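Local coordinates for protein MxaA (Stigmatella aurantiaca, PDB 4W4T) that forms the terminal, NADPH-dependent reductase domain of the myxalamid PKS-NRPS assembly line, where it probably releases the carrier-bound product by reduction to a primary alcohol, at residues 188-193 with 220-225. Numbering follows the deposited sequence.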
loop_
_atom_site.group_PDB
_atom_site.type_symbol
_atom_site.label_atom_id
_atom_site.label_comp_id
_atom_site.label_asym_id
_atom_site.label_seq_id
_atom_site.Cartn_x
_atom_site.Cartn_y
_atom_site.Cartn_z
ATOM N N VAL A 188 -5.605 -26.700 -5.956
ATOM C CA VAL A 188 -4.395 -25.911 -6.159
ATOM C C VAL A 188 -4.087 -25.095 -4.908
ATOM O O VAL A 188 -4.730 -24.077 -4.611
ATOM C CB VAL A 188 -4.503 -25.013 -7.389
ATOM C CG1 VAL A 188 -3.156 -24.316 -7.641
ATOM C CG2 VAL A 188 -4.900 -25.872 -8.621
ATOM N N SER A 189 -3.083 -25.557 -4.164
ATOM C CA SER A 189 -2.636 -24.884 -2.947
ATOM C C SER A 189 -1.489 -23.928 -3.255
ATOM O O SER A 189 -1.609 -23.075 -4.135
ATOM C CB SER A 189 -2.202 -25.908 -1.897
ATOM O OG SER A 189 -1.801 -25.269 -0.697
ATOM N N THR A 190 -0.376 -24.066 -2.537
ATOM C CA THR A 190 0.781 -23.210 -2.797
ATOM C C THR A 190 1.938 -23.649 -1.918
ATOM O O THR A 190 1.717 -24.144 -0.823
ATOM C CB THR A 190 0.470 -21.719 -2.530
ATOM O OG1 THR A 190 1.664 -20.944 -2.638
ATOM C CG2 THR A 190 -0.108 -21.523 -1.132
ATOM N N VAL A 191 3.173 -23.473 -2.382
ATOM C CA VAL A 191 4.308 -23.768 -1.512
ATOM C C VAL A 191 4.336 -22.801 -0.332
ATOM O O VAL A 191 5.015 -23.052 0.663
ATOM C CB VAL A 191 5.659 -23.703 -2.261
ATOM C CG1 VAL A 191 5.698 -24.762 -3.353
ATOM C CG2 VAL A 191 5.901 -22.295 -2.813
ATOM N N SER A 192 3.587 -21.706 -0.425
ATOM C CA SER A 192 3.559 -20.743 0.687
ATOM C C SER A 192 2.809 -21.241 1.927
ATOM O O SER A 192 2.746 -20.528 2.941
ATOM C CB SER A 192 2.963 -19.418 0.222
ATOM O OG SER A 192 3.834 -18.825 -0.714
ATOM N N VAL A 193 2.251 -22.451 1.885
ATOM C CA VAL A 193 1.741 -23.044 3.120
ATOM C C VAL A 193 2.889 -23.551 4.008
ATOM O O VAL A 193 2.657 -23.966 5.151
ATOM C CB VAL A 193 0.755 -24.214 2.858
ATOM C CG1 VAL A 193 -0.359 -23.760 1.943
ATOM C CG2 VAL A 193 1.478 -25.449 2.290
ATOM N N GLN A 220 -1.156 -17.658 5.507
ATOM C CA GLN A 220 -2.021 -18.110 6.583
ATOM C C GLN A 220 -3.344 -18.657 6.055
ATOM O O GLN A 220 -3.794 -19.718 6.481
ATOM C CB GLN A 220 -2.268 -16.964 7.557
ATOM C CG GLN A 220 -1.025 -16.641 8.354
ATOM C CD GLN A 220 -1.153 -15.354 9.119
ATOM O OE1 GLN A 220 -1.930 -14.465 8.747
ATOM N NE2 GLN A 220 -0.397 -15.247 10.200
ATOM N N SER A 221 -3.952 -17.957 5.105
ATOM C CA SER A 221 -5.264 -18.397 4.604
ATOM C C SER A 221 -5.149 -19.688 3.779
ATOM O O SER A 221 -6.038 -20.540 3.809
ATOM C CB SER A 221 -5.928 -17.294 3.773
ATOM O OG SER A 221 -5.260 -17.061 2.546
ATOM N N LYS A 222 -4.037 -19.851 3.071
ATOM C CA LYS A 222 -3.851 -21.044 2.247
ATOM C C LYS A 222 -3.497 -22.248 3.129
ATOM O O LYS A 222 -3.857 -23.378 2.821
ATOM C CB LYS A 222 -2.774 -20.806 1.179
ATOM C CG LYS A 222 -3.175 -19.785 0.104
ATOM C CD LYS A 222 -4.370 -20.240 -0.756
ATOM C CE LYS A 222 -3.965 -21.323 -1.773
ATOM N NZ LYS A 222 -5.043 -21.579 -2.789
ATOM N N TRP A 223 -2.806 -21.999 4.235
ATOM C CA TRP A 223 -2.539 -23.060 5.199
ATOM C C TRP A 223 -3.869 -23.619 5.730
ATOM O O TRP A 223 -4.094 -24.829 5.759
ATOM C CB TRP A 223 -1.686 -22.526 6.346
ATOM C CG TRP A 223 -1.347 -23.515 7.410
ATOM C CD1 TRP A 223 -0.219 -24.283 7.492
ATOM C CD2 TRP A 223 -2.127 -23.822 8.575
ATOM N NE1 TRP A 223 -0.255 -25.061 8.633
ATOM C CE2 TRP A 223 -1.413 -24.790 9.315
ATOM C CE3 TRP A 223 -3.359 -23.371 9.062
ATOM C CZ2 TRP A 223 -1.896 -25.320 10.514
ATOM C CZ3 TRP A 223 -3.835 -23.890 10.259
ATOM C CH2 TRP A 223 -3.105 -24.860 10.967
ATOM N N VAL A 224 -4.748 -22.726 6.158
ATOM C CA VAL A 224 -6.047 -23.151 6.659
ATOM C C VAL A 224 -6.832 -23.919 5.579
ATOM O O VAL A 224 -7.412 -24.985 5.847
ATOM C CB VAL A 224 -6.856 -21.934 7.158
ATOM C CG1 VAL A 224 -8.244 -22.347 7.591
ATOM C CG2 VAL A 224 -6.121 -21.272 8.314
ATOM N N ALA A 225 -6.868 -23.375 4.363
ATOM C CA ALA A 225 -7.567 -24.044 3.265
ATOM C C ALA A 225 -7.041 -25.467 3.052
ATOM O O ALA A 225 -7.826 -26.416 2.910
ATOM C CB ALA A 225 -7.444 -23.237 1.978
HETATM O O HOH W 1 -3.902 -23.962 0.306
#
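Lys222 reaches from helix 217-234 along the loop that follows strand 185-188, as far as Val188. Its NZ donates a hydrogen bond to Val188 O at 3.1 Å. NZ lies in the plane of that carbonyl, with a C=O...N angle of 148°. The chain does not run out straight. Bends at its second and third torsions carry it alongside the loop, and CE passes 3.8 Å from Ser189 O. Nearer the helix, Thr190 CG2 touches the root of the lysine, 3.6 Å from Lys222 CB. The two side chains cross at about a right angle. Thr190 OG1 is anti to the backbone N (chi1 173°) and accepts from Ser192 N at 3.0 Å, which makes an ST turn. The methyl is thereby left to face the lysine. Val193 sets CG1 3.6 Å from Lys222 O. Val193 O lies at the edge of the Trp223 ring, near the ring plane, 3.7 Å from Trp223 CD1. Trp223 NE1 bonds to Glu209 O. A water donates to both Ser189 OG and Lys222 O, tying loop to helix, and Ser189 OG also bonds to Glu226. A methionine in place of Lys222 would probably leave Val188 O without this side-chain donor and the loop less firmly tied to the helix. Lys222 and nearby Tyr218 both bind NADPH in this protein, though no cofactor is bound to this chain. Together they match the YxxxK motif of short-chain dehydrogenases, and the contact joins its helix to the end of a central strand of the Rossmann fold.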